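Local coordinates for protein putative L-alanine-DL-glutamate epimerase (Burkholderia xenovorans, PDB 3GO2) that binds magnesium and probably catalyses a racemisation or epimerisation, at residues A[71-76]-A[273-278]; A[18-23]-A[350-355]. All blocks are in the same frame, centred on the assembly; numbering follows the deposited sequence. Where two conformers were deposited one is given.

Both contacts tie the N-terminal domain of an enolase-superfamily subunit to its C-terminal part, but in different ways. Contact 1 is a surface touch between two helices, Tyr73 meeting Arg275 without a hydrogen bond, in a region where other subunits also pack; the side chain of Tyr73 lies about 9 Å from a bound magnesium ion. Contact 2 is buried, and there Tyr20 gives a hydrogen bond to Glu352; the tyrosine side chain is about 11 Å from that of His125, which binds 2-oxoglutarate or fumarate in other structures. The centres of the two contacts are 29 Å apart, their nearest atoms about 13 Å, and 71-76 and 273-278 both fall between 18-23 and 350-355 in sequence.

Contact 1. Residues A[71-76]-A[273-278]; sequences EAYCLT and GIREFK
Tyr73 and Arg275 reach for each other from opposite directions and meet through their polar ends, bridging two helices; the nearest CA atoms of 71-76 and 273-278, those of Tyr73 and Gly273, are 11.5 Å apart. The meeting is one of van der Waals packing. Tyr73 OH sits over one face of the guanidinium, displaced toward its rim, 3.4 Å from Arg275 NH1 and 3.5 Å from Arg275 CZ. An oxygen above the plane is badly placed for the N-H groups, which point outward within it, so no hydrogen bond forms despite the short distance. The ring and guanidinium planes are only 24° apart. An extended chain from CG to NE carries the arginine head across the gap, while CG of Tyr73 stands anti to its own backbone N (chi1 -178°), sending the phenol out to meet it. Tyr73 also packs against Tyr249 of a second subunit, a residue of a magnesium site.

The two helices belong to different parts of the enolase-superfamily fold: 65-76 to the N-terminal capping domain, 273-282 to the barrel, where it follows strand 265-267. Only 75 Å² is buried between the segments.

Charge pairing lies elsewhere. Arg275 NH2 forms a salt bridge with Asp312 of a third subunit, so the strongest polar partner of the guanidinium lies across a subunit interface.

Within the helix turn that carries Tyr73, Thr76 OG1 donates a hydrogen bond to Ala72 O over 2.8 Å.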
loop_
_atom_site.group_PDB
_atom_site.type_symbol
_atom_site.label_atom_id
_atom_site.label_comp_id
_atom_site.label_asym_id
_atom_site.label_seq_id
_atom_site.Cartn_x
_atom_site.Cartn_y
_atom_site.Cartn_z
ATOM N N GLU A 71 -12.667 11.883 -31.644
ATOM C CA GLU A 71 -13.386 13.165 -31.689
ATOM C C GLU A 71 -14.622 13.129 -30.797
ATOM O O GLU A 71 -14.920 14.085 -30.064
ATOM C CB GLU A 71 -13.790 13.481 -33.121
ATOM C CG GLU A 71 -14.496 14.840 -33.248
ATOM C CD GLU A 71 -14.885 15.184 -34.682
ATOM O OE1 GLU A 71 -15.227 14.290 -35.457
ATOM O OE2 GLU A 71 -14.877 16.373 -35.015
ATOM N N ALA A 72 -15.356 12.028 -30.870
ATOM C CA ALA A 72 -16.556 11.852 -30.068
ATOM C C ALA A 72 -16.258 11.881 -28.573
ATOM O O ALA A 72 -17.011 12.461 -27.822
ATOM C CB ALA A 72 -17.298 10.560 -30.450
ATOM N N TYR A 73 -15.166 11.249 -28.172
ATOM C CA TYR A 73 -14.754 11.242 -26.778
ATOM C C TYR A 73 -14.464 12.670 -26.333
ATOM O O TYR A 73 -14.900 13.081 -25.249
ATOM C CB TYR A 73 -13.523 10.363 -26.630
ATOM C CG TYR A 73 -13.059 10.268 -25.187
ATOM C CD1 TYR A 73 -13.896 9.778 -24.199
ATOM C CD2 TYR A 73 -11.791 10.672 -24.825
ATOM C CE1 TYR A 73 -13.464 9.682 -22.859
ATOM C CE2 TYR A 73 -11.366 10.601 -23.489
ATOM C CZ TYR A 73 -12.200 10.101 -22.528
ATOM O OH TYR A 73 -11.750 10.012 -21.237
ATOM N N CYS A 74 -13.777 13.440 -27.184
ATOM C CA CYS A 74 -13.509 14.847 -26.898
ATOM C C CYS A 74 -14.814 15.622 -26.701
ATOM O O CYS A 74 -14.962 16.360 -25.720
ATOM C CB CYS A 74 -12.695 15.501 -28.010
ATOM S SG CYS A 74 -10.969 14.997 -28.127
ATOM N N LEU A 75 -15.757 15.443 -27.631
ATOM C CA LEU A 75 -16.978 16.231 -27.645
ATOM C C LEU A 75 -17.886 15.938 -26.468
ATOM O O LEU A 75 -18.679 16.798 -26.081
ATOM C CB LEU A 75 -17.759 15.985 -28.936
ATOM C CG LEU A 75 -17.075 16.431 -30.217
ATOM C CD1 LEU A 75 -17.939 16.005 -31.437
ATOM C CD2 LEU A 75 -16.781 17.944 -30.192
ATOM N N THR A 76 -17.787 14.735 -25.910
ATOM C CA THR A 76 -18.649 14.329 -24.818
ATOM C C THR A 76 -17.874 14.018 -23.543
ATOM O O THR A 76 -18.443 13.436 -22.619
ATOM C CB THR A 76 -19.487 13.100 -25.206
ATOM O OG1 THR A 76 -18.623 12.016 -25.576
ATOM C CG2 THR A 76 -20.428 13.456 -26.362
ATOM N N GLY A 273 -14.467 0.936 -21.189
ATOM C CA GLY A 273 -13.073 1.250 -21.427
ATOM C C GLY A 273 -12.120 0.651 -20.430
ATOM O O GLY A 273 -12.497 0.254 -19.346
ATOM N N ILE A 274 -10.851 0.621 -20.802
ATOM C CA ILE A 274 -9.839 0.167 -19.873
ATOM C C ILE A 274 -9.931 0.941 -18.551
ATOM O O ILE A 274 -9.795 0.355 -17.474
ATOM C CB ILE A 274 -8.437 0.295 -20.477
ATOM C CG1 ILE A 274 -8.225 -0.738 -21.597
ATOM C CG2 ILE A 274 -7.359 0.172 -19.350
ATOM C CD1 ILE A 274 -6.896 -0.601 -22.278
ATOM N N ARG A 275 -10.193 2.252 -18.614
ATOM C CA ARG A 275 -10.244 3.055 -17.383
ATOM C C ARG A 275 -11.215 2.502 -16.311
ATOM O O ARG A 275 -10.902 2.532 -15.117
ATOM C CB ARG A 275 -10.634 4.513 -17.660
ATOM C CG ARG A 275 -9.605 5.354 -18.364
ATOM C CD ARG A 275 -10.141 6.786 -18.537
ATOM N NE ARG A 275 -9.178 7.721 -19.143
ATOM C CZ ARG A 275 -9.016 7.935 -20.444
ATOM N NH1 ARG A 275 -9.746 7.282 -21.359
ATOM N NH2 ARG A 275 -8.107 8.821 -20.849
ATOM N N GLU A 276 -12.402 2.047 -16.717
ATOM C CA GLU A 276 -13.382 1.571 -15.733
ATOM C C GLU A 276 -13.080 0.151 -15.266
ATOM O O GLU A 276 -13.418 -0.201 -14.144
ATOM C CB GLU A 276 -14.814 1.675 -16.245
ATOM C CG GLU A 276 -15.298 3.121 -16.349
ATOM C CD GLU A 276 -16.781 3.232 -16.660
ATOM O OE1 GLU A 276 -17.469 2.176 -16.705
ATOM O OE2 GLU A 276 -17.258 4.383 -16.873
ATOM N N PHE A 277 -12.435 -0.648 -16.118
ATOM C CA PHE A 277 -12.100 -2.024 -15.757
ATOM C C PHE A 277 -10.913 -2.041 -14.799
ATOM O O PHE A 277 -10.823 -2.920 -13.936
ATOM C CB PHE A 277 -11.757 -2.858 -16.999
ATOM C CG PHE A 277 -12.956 -3.377 -17.770
ATOM C CD1 PHE A 277 -13.303 -4.725 -17.679
ATOM C CD2 PHE A 277 -13.733 -2.558 -18.574
ATOM C CE1 PHE A 277 -14.404 -5.254 -18.392
ATOM C CE2 PHE A 277 -14.817 -3.077 -19.282
ATOM C CZ PHE A 277 -15.150 -4.415 -19.170
ATOM N N LYS A 278 -10.005 -1.081 -14.967
ATOM C CA LYS A 278 -8.723 -1.087 -14.281
ATOM C C LYS A 278 -8.828 -1.230 -12.765
ATOM O O LYS A 278 -8.107 -2.046 -12.204
ATOM C CB LYS A 278 -7.899 0.136 -14.678
ATOM C CG LYS A 278 -6.578 0.301 -13.910
ATOM C CD LYS A 278 -5.792 1.506 -14.435
ATOM C CE LYS A 278 -4.906 2.116 -13.365
ATOM N NZ LYS A 278 -3.903 1.130 -12.781
#

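Contact 2. Residues A[18-23]-A[350-355]; sequences RNYHFV and AWEDEL
Tyr20 projects from strand 19-27 toward 350-355 and meets it at two residues, Glu352 and Leu355. Trp351, ahead of them, bonds through NE1 to Asp14 O at the end of the adjacent strand 5-14, and its indole stacks with His387 near the C-terminus.

Glu352 provides the polar part. Tyr20 OH donates to Glu352 OE1 at 2.6 Å, a short bond. The acceptor lies at the edge of the phenol ring, in its plane, whereas the carboxylate is turned 84° from that plane. On the acid, the hydroxyl is met on the syn side of OE1, 19° out of the carboxylate plane. A bend at chi2 (77°) brings the carboxylate round to the phenol. The other oxygen, Glu352 OE2, is held by a salt bridge to Arg348 and a hydrogen bond from His323 N, so both oxygens of this buried acid have partners. These donors would be expected to favour its ionised form.

At Leu355 the contact turns apolar. Its CD1 branch lies beside the ring edge next to the hydroxyl, 3.9 Å from Tyr20 CE2 and 4.0 Å from Tyr20 CD2. The same edge of the tyrosine therefore faces a carboxylate at its tip and a methyl group lower down, and the two segments bury 134 Å² between them.

The contact joins a strand of the three-stranded antiparallel sheet to a short, weakly bonded helix at about 352-355, from the C-terminal part of the chain, an interdomain packing in keeping with the enolase superfamily, where the N-terminal alpha+beta domain is packed against C-terminal segments beyond the barrel strands.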
loop_
_atom_site.group_PDB
_atom_site.type_symbol
_atom_site.label_atom_id
_atom_site.label_comp_id
_atom_site.label_asym_id
_atom_site.label_seq_id
_atom_site.Cartn_x
_atom_site.Cartn_y
_atom_site.Cartn_z
ATOM N N ARG A 18 -39.526 -5.653 -24.892
ATOM C CA ARG A 18 -38.563 -4.620 -25.087
ATOM C C ARG A 18 -38.512 -4.346 -26.595
ATOM O O ARG A 18 -39.162 -5.025 -27.378
ATOM C CB ARG A 18 -37.183 -5.062 -24.579
ATOM C CG ARG A 18 -36.704 -6.330 -25.250
ATOM C CD ARG A 18 -35.321 -6.755 -24.760
ATOM N NE ARG A 18 -34.949 -8.040 -25.361
ATOM C CZ ARG A 18 -33.774 -8.639 -25.190
ATOM N NH1 ARG A 18 -32.835 -8.085 -24.411
ATOM N NH2 ARG A 18 -33.541 -9.809 -25.784
ATOM N N ASN A 19 -37.713 -3.367 -26.991
ATOM C CA ASN A 19 -37.490 -3.103 -28.396
ATOM C C ASN A 19 -36.066 -3.427 -28.777
ATOM O O ASN A 19 -35.173 -3.458 -27.918
ATOM C CB ASN A 19 -37.741 -1.637 -28.690
ATOM C CG ASN A 19 -39.183 -1.248 -28.441
ATOM O OD1 ASN A 19 -40.093 -2.003 -28.787
ATOM N ND2 ASN A 19 -39.393 -0.077 -27.854
ATOM N N TYR A 20 -35.854 -3.622 -30.067
ATOM C CA TYR A 20 -34.504 -3.629 -30.614
ATOM C C TYR A 20 -34.249 -2.293 -31.263
ATOM O O TYR A 20 -35.164 -1.687 -31.788
ATOM C CB TYR A 20 -34.349 -4.668 -31.697
ATOM C CG TYR A 20 -34.401 -6.112 -31.281
ATOM C CD1 TYR A 20 -34.078 -6.540 -29.987
ATOM C CD2 TYR A 20 -34.685 -7.084 -32.229
ATOM C CE1 TYR A 20 -34.107 -7.867 -29.655
ATOM C CE2 TYR A 20 -34.699 -8.409 -31.894
ATOM C CZ TYR A 20 -34.406 -8.795 -30.612
ATOM O OH TYR A 20 -34.412 -10.141 -30.312
ATOM N N HIS A 21 -32.997 -1.851 -31.253
ATOM C CA HIS A 21 -32.597 -0.645 -31.941
ATOM C C HIS A 21 -31.400 -0.899 -32.849
ATOM O O HIS A 21 -30.566 -1.742 -32.554
ATOM C CB HIS A 21 -32.197 0.447 -30.941
ATOM C CG HIS A 21 -33.272 0.806 -29.966
ATOM N ND1 HIS A 21 -33.992 1.978 -30.068
ATOM C CD2 HIS A 21 -33.712 0.185 -28.845
ATOM C CE1 HIS A 21 -34.846 2.055 -29.060
ATOM N NE2 HIS A 21 -34.702 0.981 -28.307
ATOM N N PHE A 22 -31.307 -0.120 -33.921
ATOM C CA PHE A 22 -30.257 -0.296 -34.919
ATOM C C PHE A 22 -29.726 1.025 -35.379
ATOM O O PHE A 22 -30.481 2.005 -35.423
ATOM C CB PHE A 22 -30.787 -1.074 -36.146
ATOM C CG PHE A 22 -31.458 -2.342 -35.799
ATOM C CD1 PHE A 22 -30.721 -3.484 -35.564
ATOM C CD2 PHE A 22 -32.835 -2.412 -35.662
ATOM C CE1 PHE A 22 -31.355 -4.670 -35.196
ATOM C CE2 PHE A 22 -33.464 -3.597 -35.310
ATOM C CZ PHE A 22 -32.730 -4.710 -35.065
ATOM N N VAL A 23 -28.428 1.044 -35.681
ATOM C CA VAL A 23 -27.775 2.135 -36.431
ATOM C C VAL A 23 -27.561 1.656 -37.867
ATOM O O VAL A 23 -27.103 0.541 -38.100
ATOM C CB VAL A 23 -26.422 2.553 -35.838
ATOM C CG1 VAL A 23 -25.737 3.637 -36.703
ATOM C CG2 VAL A 23 -26.621 3.062 -34.406
ATOM N N ALA A 350 -40.701 -15.388 -31.865
ATOM C CA ALA A 350 -41.278 -16.081 -33.009
ATOM C C ALA A 350 -40.978 -15.388 -34.342
ATOM O O ALA A 350 -40.899 -16.046 -35.383
ATOM C CB ALA A 350 -42.779 -16.236 -32.802
ATOM N N TRP A 351 -40.790 -14.077 -34.311
ATOM C CA TRP A 351 -40.467 -13.307 -35.518
ATOM C C TRP A 351 -38.985 -12.925 -35.660
ATOM O O TRP A 351 -38.610 -12.151 -36.538
ATOM C CB TRP A 351 -41.360 -12.065 -35.609
ATOM C CG TRP A 351 -41.193 -11.071 -34.515
ATOM C CD1 TRP A 351 -40.370 -9.981 -34.531
ATOM C CD2 TRP A 351 -41.851 -11.057 -33.240
ATOM N NE1 TRP A 351 -40.508 -9.272 -33.380
ATOM C CE2 TRP A 351 -41.393 -9.911 -32.554
ATOM C CE3 TRP A 351 -42.780 -11.895 -32.612
ATOM C CZ2 TRP A 351 -41.812 -9.585 -31.269
ATOM C CZ3 TRP A 351 -43.213 -11.563 -31.321
ATOM C CH2 TRP A 351 -42.726 -10.417 -30.669
ATOM N N GLU A 352 -38.124 -13.478 -34.805
ATOM C CA GLU A 352 -36.720 -13.072 -34.832
ATOM C C GLU A 352 -36.087 -13.265 -36.211
ATOM O O GLU A 352 -35.376 -12.385 -36.707
ATOM C CB GLU A 352 -35.923 -13.867 -33.801
ATOM C CG GLU A 352 -34.439 -13.497 -33.670
ATOM C CD GLU A 352 -34.202 -12.228 -32.892
ATOM O OE1 GLU A 352 -35.155 -11.733 -32.237
ATOM O OE2 GLU A 352 -33.042 -11.730 -32.930
ATOM N N ASP A 353 -36.309 -14.420 -36.832
ATOM C CA ASP A 353 -35.591 -14.708 -38.066
ATOM C C ASP A 353 -36.070 -13.810 -39.227
ATOM O O ASP A 353 -35.290 -13.555 -40.142
ATOM C CB ASP A 353 -35.657 -16.197 -38.428
ATOM C CG ASP A 353 -34.837 -17.086 -37.473
ATOM O OD1 ASP A 353 -34.146 -16.582 -36.531
ATOM O OD2 ASP A 353 -34.885 -18.319 -37.663
ATOM N N GLU A 354 -37.310 -13.326 -39.160
ATOM C CA GLU A 354 -37.844 -12.355 -40.126
ATOM C C GLU A 354 -37.030 -11.062 -40.150
ATOM O O GLU A 354 -36.918 -10.424 -41.188
ATOM C CB GLU A 354 -39.322 -12.033 -39.769
ATOM C CG GLU A 354 -40.124 -11.203 -40.786
ATOM C CD GLU A 354 -41.449 -10.640 -40.209
ATOM O OE1 GLU A 354 -41.914 -11.116 -39.148
ATOM O OE2 GLU A 354 -42.021 -9.700 -40.818
ATOM N N LEU A 355 -36.491 -10.673 -38.991
ATOM C CA LEU A 355 -35.874 -9.354 -38.831
ATOM C C LEU A 355 -34.489 -9.269 -39.421
ATOM O O LEU A 355 -33.988 -8.164 -39.622
ATOM C CB LEU A 355 -35.778 -8.986 -37.344
ATOM C CG LEU A 355 -37.112 -8.820 -36.620
ATOM C CD1 LEU A 355 -36.876 -8.713 -35.119
ATOM C CD2 LEU A 355 -37.865 -7.609 -37.146
#